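PDB 3V0D: voltage-sensor containing phosphatase, which probably dephosphorylates phosphoinositides under the control of a membrane voltage sensor, through a PTEN-like phosphatase and C2 module. Local coordinates for residues Asn96-Ile107 against Ser177-Ile188. The protein carries 1 engineered substitution. Residues are numbered along the deposited sequence; the frame is centred on the assembly and turned at random. Where two conformers were deposited one is given.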
ATOM      1  N   ASN A  96       3.305   2.823  -0.001  1.00 14.05           N
ATOM      2  CA  ASN A  96       3.473   1.593  -0.740  1.00 13.88           C
ATOM      3  C   ASN A  96       2.938   0.413   0.086  1.00 13.74           C
ATOM      4  O   ASN A  96       2.230   0.610   1.077  1.00 14.28           O
ATOM      5  CB  ASN A  96       4.943   1.440  -1.175  1.00 14.80           C
ATOM      6  CG  ASN A  96       5.286   2.422  -2.286  1.00 14.51           C
ATOM      7  OD1 ASN A  96       5.005   2.160  -3.460  1.00 15.36           O
ATOM      8  ND2 ASN A  96       5.866   3.558  -1.942  1.00 15.59           N
ATOM      9  N   VAL A  97       3.224  -0.811  -0.353  1.00 14.15           N
ATOM     10  CA  VAL A  97       2.618  -2.018   0.203  1.00 14.63           C
ATOM     11  C   VAL A  97       3.688  -2.997   0.620  1.00 14.37           C
ATOM     12  O   VAL A  97       4.795  -3.000   0.078  1.00 15.10           O
ATOM     13  CB  VAL A  97       1.639  -2.705  -0.808  1.00 14.46           C
ATOM     14  CG1 VAL A  97       0.395  -1.845  -1.014  1.00 17.21           C
ATOM     15  CG2 VAL A  97       2.329  -3.047  -2.115  1.00 16.82           C
ATOM     16  N   PRO A  98       3.349  -3.897   1.558  1.00 14.68           N
ATOM     17  CA  PRO A  98       4.229  -5.037   1.834  1.00 14.98           C
ATOM     18  C   PRO A  98       4.158  -6.027   0.663  1.00 15.16           C
ATOM     19  O   PRO A  98       3.156  -6.094  -0.052  1.00 16.21           O
ATOM     20  CB  PRO A  98       3.568  -5.667   3.066  1.00 16.06           C
ATOM     21  CG  PRO A  98       2.103  -5.407   2.870  1.00 15.93           C
ATOM     22  CD  PRO A  98       2.060  -3.997   2.281  1.00 15.13           C
ATOM     23  N   THR A  99       5.190  -6.850   0.538  1.00 15.52           N
ATOM     24  CA  THR A  99       5.044  -8.008  -0.329  1.00 15.97           C
ATOM     25  C   THR A  99       3.973  -8.934   0.266  1.00 14.88           C
ATOM     26  O   THR A  99       3.737  -8.924   1.486  1.00 14.43           O
ATOM     27  CB  THR A  99       6.355  -8.774  -0.511  1.00 17.11           C
ATOM     28  OG1 THR A  99       6.750  -9.314   0.759  1.00 16.97           O
ATOM     29  CG2 THR A  99       7.438  -7.907  -1.129  1.00 19.53           C
ATOM     30  N   LEU A 100       3.358  -9.768  -0.572  1.00 15.28           N
ATOM     31  CA  LEU A 100       2.402 -10.735  -0.027  1.00 14.94           C
ATOM     32  C   LEU A 100       3.085 -11.710   0.900  1.00 14.72           C
ATOM     33  O   LEU A 100       2.511 -12.061   1.937  1.00 14.67           O
ATOM     34  CB  LEU A 100       1.574 -11.438  -1.108  1.00 17.08           C
ATOM     35  CG  LEU A 100       0.558 -10.559  -1.845  1.00 16.98           C
ATOM     36  CD1 LEU A 100      -0.191 -11.413  -2.859  1.00 19.10           C
ATOM     37  CD2 LEU A 100      -0.424  -9.876  -0.900  1.00 18.37           C
ATOM     38  N   VAL A 101       4.317 -12.120   0.581  1.00 14.48           N
ATOM     39  CA  VAL A 101       5.062 -12.966   1.511  1.00 15.47           C
ATOM     40  C   VAL A 101       5.174 -12.280   2.867  1.00 14.23           C
ATOM     41  O   VAL A 101       4.939 -12.896   3.919  1.00 15.14           O
ATOM     42  CB  VAL A 101       6.428 -13.325   0.930  1.00 16.08           C
ATOM     43  CG1 VAL A 101       7.363 -13.876   2.001  1.00 19.28           C
ATOM     44  CG2 VAL A 101       6.265 -14.314  -0.202  1.00 17.98           C
ATOM     45  N   ASP A 102       5.573 -11.007   2.885  1.00 14.45           N
ATOM     46  CA  ASP A 102       5.713 -10.306   4.152  1.00 14.77           C
ATOM     47  C   ASP A 102       4.392 -10.100   4.867  1.00 13.83           C
ATOM     48  O   ASP A 102       4.326 -10.162   6.095  1.00 14.41           O
ATOM     49  CB  ASP A 102       6.389  -8.954   3.978  1.00 16.66           C
ATOM     50  CG  ASP A 102       7.890  -9.056   3.714  1.00 20.85           C
ATOM     51  OD1 ASP A 102       8.423 -10.163   3.683  1.00 24.60           O
ATOM     52  OD2 ASP A 102       8.531  -8.007   3.538  1.00 23.81           O
ATOM     53  N   LEU A 103       3.320  -9.840   4.116  1.00 13.85           N
ATOM     54  CA  LEU A 103       2.010  -9.701   4.727  1.00 13.88           C
ATOM     55  C   LEU A 103       1.583 -11.009   5.406  1.00 13.67           C
ATOM     56  O   LEU A 103       1.103 -10.980   6.555  1.00 13.97           O
ATOM     57  CB  LEU A 103       0.993  -9.265   3.678  1.00 14.00           C
ATOM     58  CG  LEU A 103      -0.437  -9.005   4.183  1.00 14.82           C
ATOM     59  CD1 LEU A 103      -0.481  -7.975   5.296  1.00 15.94           C
ATOM     60  CD2 LEU A 103      -1.327  -8.598   3.014  1.00 17.48           C
ATOM     61  N   LEU A 104       1.763 -12.139   4.722  1.00 13.80           N
ATOM     62  CA  LEU A 104       1.362 -13.406   5.325  1.00 14.67           C
ATOM     63  C   LEU A 104       2.247 -13.750   6.531  1.00 14.68           C
ATOM     64  O   LEU A 104       1.762 -14.342   7.495  1.00 15.26           O
ATOM     65  CB  LEU A 104       1.380 -14.529   4.311  1.00 14.90           C
ATOM     66  CG  LEU A 104       0.370 -14.432   3.191  1.00 17.02           C
ATOM     67  CD1 LEU A 104       0.373 -15.689   2.338  1.00 18.25           C
ATOM     68  CD2 LEU A 104      -1.026 -14.084   3.625  1.00 20.88           C
ATOM     69  N   LYS A 105       3.527 -13.392   6.470  1.00 14.84           N
ATOM     70  CA  LYS A 105       4.425 -13.621   7.612  1.00 15.47           C
ATOM     71  C   LYS A 105       3.985 -12.805   8.814  1.00 14.92           C
ATOM     72  O   LYS A 105       3.969 -13.302   9.941  1.00 15.71           O
ATOM     73  CB  LYS A 105       5.857 -13.308   7.198  1.00 16.66           C
ATOM     74  CG  LYS A 105       6.932 -13.722   8.167  1.00 18.79           C
ATOM     75  CD  LYS A 105       8.310 -13.376   7.574  1.00 22.02           C
ATOM     76  CE  LYS A 105       9.460 -13.750   8.503  1.00 24.78           C
ATOM     77  NZ  LYS A 105       9.441 -12.999   9.794  1.00 25.31           N
ATOM     78  N   PHE A 106       3.597 -11.544   8.575  1.00 14.62           N
ATOM     79  CA  PHE A 106       3.068 -10.702   9.634  1.00 14.51           C
ATOM     80  C   PHE A 106       1.789 -11.336  10.236  1.00 14.58           C
ATOM     81  O   PHE A 106       1.644 -11.421  11.461  1.00 14.95           O
ATOM     82  CB  PHE A 106       2.753  -9.287   9.093  1.00 15.12           C
ATOM     83  CG  PHE A 106       1.717  -8.576   9.912  1.00 14.20           C
ATOM     84  CD1 PHE A 106       2.017  -8.046  11.172  1.00 14.84           C
ATOM     85  CD2 PHE A 106       0.404  -8.493   9.443  1.00 15.23           C
ATOM     86  CE1 PHE A 106       1.016  -7.431  11.943  1.00 15.98           C
ATOM     87  CE2 PHE A 106      -0.584  -7.871  10.217  1.00 15.70           C
ATOM     88  CZ  PHE A 106      -0.273  -7.345  11.470  1.00 16.26           C
ATOM     89  N   ILE A 107       0.874 -11.784   9.370  1.00 14.67           N
ATOM     90  CA  ILE A 107      -0.388 -12.351   9.851  1.00 15.36           C
ATOM     91  C   ILE A 107      -0.088 -13.566  10.731  1.00 15.15           C
ATOM     92  O   ILE A 107      -0.688 -13.723  11.786  1.00 16.35           O
ATOM     93  CB  ILE A 107      -1.325 -12.692   8.674  1.00 16.06           C
ATOM     94  CG1 ILE A 107      -1.864 -11.398   8.027  1.00 15.99           C
ATOM     95  CG2 ILE A 107      -2.460 -13.620   9.121  1.00 17.15           C
ATOM     96  CD1 ILE A 107      -2.852 -10.577   8.907  1.00 17.99           C
ATOM     97  N   SER A 177      -3.192   0.933  -4.169  1.00 14.24           N
ATOM     98  CA  SER A 177      -2.539  -0.358  -4.032  1.00 14.21           C
ATOM     99  C   SER A 177      -2.705  -0.926  -2.630  1.00 13.73           C
ATOM    100  O   SER A 177      -2.813  -2.148  -2.474  1.00 14.29           O
ATOM    101  CB  SER A 177      -1.044  -0.290  -4.362  1.00 14.41           C
ATOM    102  OG  SER A 177      -0.825   0.082  -5.711  1.00 14.33           O
ATOM    103  N   GLN A 178      -2.720  -0.082  -1.610  1.00 14.10           N
ATOM    104  CA  GLN A 178      -2.991  -0.548  -0.253  1.00 14.50           C
ATOM    105  C   GLN A 178      -4.370  -1.208  -0.173  1.00 14.62           C
ATOM    106  O   GLN A 178      -4.523  -2.315   0.375  1.00 15.08           O
ATOM    107  CB  GLN A 178      -2.820   0.595   0.744  1.00 15.13           C
ATOM    108  CG  GLN A 178      -1.356   0.962   0.926  1.00 15.07           C
ATOM    109  CD  GLN A 178      -1.116   2.256   1.668  1.00 14.85           C
ATOM    110  OE1 GLN A 178      -2.030   3.050   1.904  1.00 16.02           O
ATOM    111  NE2 GLN A 178       0.146   2.478   2.040  1.00 16.27           N
ATOM    112  N   ILE A 179      -5.384  -0.575  -0.764  1.00 14.59           N
ATOM    113  CA  ILE A 179      -6.704  -1.195  -0.848  1.00 14.93           C
ATOM    114  C   ILE A 179      -6.638  -2.526  -1.587  1.00 14.48           C
ATOM    115  O   ILE A 179      -7.218  -3.543  -1.134  1.00 15.02           O
ATOM    116  CB  ILE A 179      -7.701  -0.218  -1.520  1.00 15.48           C
ATOM    117  CG1 ILE A 179      -7.963   0.964  -0.600  1.00 17.52           C
ATOM    118  CG2 ILE A 179      -9.009  -0.912  -1.908  1.00 16.53           C
ATOM    119  CD1 ILE A 179      -8.703   2.125  -1.288  1.00 20.02           C
ATOM    120  N   ARG A 180      -5.949  -2.551  -2.728  1.00 14.46           N
ATOM    121  CA  ARG A 180      -5.829  -3.763  -3.514  1.00 14.75           C
ATOM    122  C   ARG A 180      -5.189  -4.890  -2.697  1.00 14.14           C
ATOM    123  O   ARG A 180      -5.599  -6.044  -2.815  1.00 14.78           O
ATOM    124  CB  ARG A 180      -5.037  -3.461  -4.778  0.56 15.45           C
ATOM    125  CG  ARG A 180      -4.777  -4.665  -5.645  0.56 15.84           C
ATOM    126  CD  ARG A 180      -4.373  -4.273  -7.075  0.56 18.31           C
ATOM    127  NE  ARG A 180      -3.515  -3.094  -7.183  0.56 19.05           N
ATOM    128  CZ  ARG A 180      -3.903  -1.854  -7.494  0.56 16.64           C
ATOM    129  NH1 ARG A 180      -2.982  -0.920  -7.529  0.56 18.58           N
ATOM    130  NH2 ARG A 180      -5.162  -1.523  -7.785  0.56 12.74           N
ATOM    131  N   TYR A 181      -4.168  -4.577  -1.905  1.00 13.87           N
ATOM    132  CA  TYR A 181      -3.447  -5.606  -1.168  1.00 14.22           C
ATOM    133  C   TYR A 181      -4.276  -6.186  -0.029  1.00 13.89           C
ATOM    134  O   TYR A 181      -4.172  -7.385   0.252  1.00 14.64           O
ATOM    135  CB  TYR A 181      -2.056  -5.092  -0.736  1.00 14.57           C
ATOM    136  CG  TYR A 181      -1.035  -5.376  -1.824  1.00 14.26           C
ATOM    137  CD1 TYR A 181      -1.189  -4.867  -3.124  1.00 14.65           C
ATOM    138  CD2 TYR A 181       0.032  -6.241  -1.586  1.00 14.58           C
ATOM    139  CE1 TYR A 181      -0.337  -5.190  -4.128  1.00 15.41           C
ATOM    140  CE2 TYR A 181       0.902  -6.605  -2.627  1.00 15.67           C
ATOM    141  CZ  TYR A 181       0.696  -6.084  -3.893  1.00 15.97           C
ATOM    142  OH  TYR A 181       1.502  -6.454  -4.949  1.00 17.72           O
ATOM    143  N   VAL A 182      -5.127  -5.377   0.619  1.00 14.05           N
ATOM    144  CA  VAL A 182      -6.070  -5.947   1.585  1.00 14.84           C
ATOM    145  C   VAL A 182      -7.022  -6.896   0.835  1.00 14.50           C
ATOM    146  O   VAL A 182      -7.367  -7.976   1.332  1.00 14.71           O
ATOM    147  CB  VAL A 182      -6.823  -4.873   2.397  1.00 15.12           C
ATOM    148  CG1 VAL A 182      -7.729  -5.521   3.425  1.00 17.29           C
ATOM    149  CG2 VAL A 182      -5.836  -3.931   3.085  1.00 15.64           C
ATOM    150  N   GLY A 183      -7.445  -6.508  -0.373  1.00 14.79           N
ATOM    151  CA  GLY A 183      -8.276  -7.377  -1.198  1.00 15.17           C
ATOM    152  C   GLY A 183      -7.572  -8.663  -1.570  1.00 14.94           C
ATOM    153  O   GLY A 183      -8.184  -9.736  -1.575  1.00 15.61           O
ATOM    154  N   TYR A 184      -6.280  -8.585  -1.888  1.00 14.79           N
ATOM    155  CA  TYR A 184      -5.502  -9.782  -2.132  1.00 15.14           C
ATOM    156  C   TYR A 184      -5.513 -10.704  -0.910  1.00 14.96           C
ATOM    157  O   TYR A 184      -5.648 -11.934  -1.053  1.00 15.88           O
ATOM    158  CB  TYR A 184      -4.064  -9.437  -2.455  1.00 15.57           C
ATOM    159  CG  TYR A 184      -3.763  -8.887  -3.842  1.00 14.94           C
ATOM    160  CD1 TYR A 184      -2.505  -8.341  -4.086  1.00 15.25           C
ATOM    161  CD2 TYR A 184      -4.668  -8.939  -4.909  1.00 15.69           C
ATOM    162  CE1 TYR A 184      -2.127  -7.924  -5.354  1.00 15.78           C
ATOM    163  CE2 TYR A 184      -4.301  -8.515  -6.188  1.00 16.02           C
ATOM    164  CZ  TYR A 184      -3.010  -8.039  -6.411  1.00 15.15           C
ATOM    165  OH  TYR A 184      -2.582  -7.637  -7.658  1.00 16.04           O
ATOM    166  N   PHE A 185      -5.353 -10.140   0.293  1.00 15.16           N
ATOM    167  CA  PHE A 185      -5.406 -10.961   1.487  1.00 15.36           C
ATOM    168  C   PHE A 185      -6.774 -11.647   1.639  1.00 15.39           C
ATOM    169  O   PHE A 185      -6.845 -12.829   1.960  1.00 16.01           O
ATOM    170  CB  PHE A 185      -5.034 -10.157   2.736  1.00 15.72           C
ATOM    171  CG  PHE A 185      -5.026 -11.030   3.952  1.00 14.87           C
ATOM    172  CD1 PHE A 185      -4.090 -12.054   4.087  1.00 16.52           C
ATOM    173  CD2 PHE A 185      -6.019 -10.907   4.925  1.00 16.28           C
ATOM    174  CE1 PHE A 185      -4.161 -12.948   5.159  1.00 17.29           C
ATOM    175  CE2 PHE A 185      -6.060 -11.776   6.002  1.00 17.28           C
ATOM    176  CZ  PHE A 185      -5.136 -12.782   6.132  1.00 16.38           C
ATOM    177  N   GLU A 186      -7.846 -10.906   1.404  1.00 15.71           N
ATOM    178  CA  GLU A 186      -9.177 -11.505   1.437  1.00 16.60           C
ATOM    179  C   GLU A 186      -9.261 -12.698   0.483  1.00 16.71           C
ATOM    180  O   GLU A 186      -9.795 -13.759   0.840  1.00 17.38           O
ATOM    181  CB  GLU A 186     -10.219 -10.452   1.084  1.00 17.41           C
ATOM    182  CG  GLU A 186     -11.656 -11.003   1.063  1.00 19.68           C
ATOM    183  CD  GLU A 186     -12.706 -10.039   0.521  1.00 20.78           C
ATOM    184  OE1 GLU A 186     -12.466  -8.834   0.440  1.00 21.23           O
ATOM    185  OE2 GLU A 186     -13.825 -10.508   0.200  1.00 25.64           O
ATOM    186  N   LYS A 187      -8.739 -12.525  -0.733  1.00 16.38           N
ATOM    187  CA  LYS A 187      -8.767 -13.593  -1.730  1.00 17.47           C
ATOM    188  C   LYS A 187      -7.929 -14.789  -1.291  1.00 17.40           C
ATOM    189  O   LYS A 187      -8.311 -15.953  -1.530  1.00 18.25           O
ATOM    190  CB  LYS A 187      -8.284 -13.072  -3.087  1.00 19.14           C
ATOM    191  CG  LYS A 187      -8.393 -14.081  -4.226  1.00 24.15           C
ATOM    192  CD  LYS A 187      -8.214 -13.451  -5.601  1.00 30.08           C
ATOM    193  CE  LYS A 187      -9.365 -12.512  -5.949  1.00 35.50           C
ATOM    194  NZ  LYS A 187     -10.702 -13.186  -5.854  1.00 39.82           N
ATOM    195  N   ILE A 188      -6.775 -14.533  -0.683  1.00 16.26           N
ATOM    196  CA  ILE A 188      -5.925 -15.600  -0.175  1.00 16.82           C
ATOM    197  C   ILE A 188      -6.656 -16.415   0.908  1.00 16.94           C
ATOM    198  O   ILE A 188      -6.644 -17.652   0.891  1.00 17.53           O
ATOM    199  CB  ILE A 188      -4.604 -15.008   0.324  1.00 16.73           C
ATOM    200  CG1 ILE A 188      -3.760 -14.654  -0.891  1.00 17.71           C
ATOM    201  CG2 ILE A 188      -3.865 -15.977   1.263  1.00 17.91           C
ATOM    202  CD1 ILE A 188      -2.567 -13.773  -0.608  1.00 19.36           C
TER
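Val97 and Tyr181 meet in a CH-pi contact: CG2 of Val97 stands 3.7 Å from the centroid of the Tyr181 ring, almost on its normal. CD1 of Tyr184 covers the opposite face, holding the phenol ring between the loop and its own helix. With Val97 CG1 beside the backbone N (chi1 -69°), that methyl turns to the helix backbone, 3.5 Å from Ser177 O.

Further apolar packing joins helices 100-107 and 177-188, which cross at -63°. Leu100 forks: its CD2 lies 3.7 Å from Tyr181 CD2, while CD1 reaches Ile188 CD1. Leu104 CD2 comes to the edge of the Phe185 ring, 3.7 Å from CE1, and the Ile107 side chain meets Phe185 head-on, CG1 at CE1 and CZ. Leu103 CD2 rests against Phe185 CB.

One hydrogen bond spans the two segments, from Gln178 NE2 to Asn96 O (3.0 Å, nearly straight at 170°), with Asn96 O near the Gln178 amide plane. Gln178 OE1 accepts from Thr175 N, fixing the amide's flip. Pro98 O, 3.5 Å from Tyr181 CE2, is buried without a polar partner. Thr99 OG1 N-caps helix 100-115 through Asp102 N.

Asp269 binds both Tyr181 OH and Leu100 N, Trp293 hydrogen-bonds Asn96 OD1 through NE1 and Ser177 OG through its backbone N, and Asp312 OD1 also bonds Ser177 OG, so this loop and the two helices form part of the phosphatase-C2 interface of a PTEN-like fold.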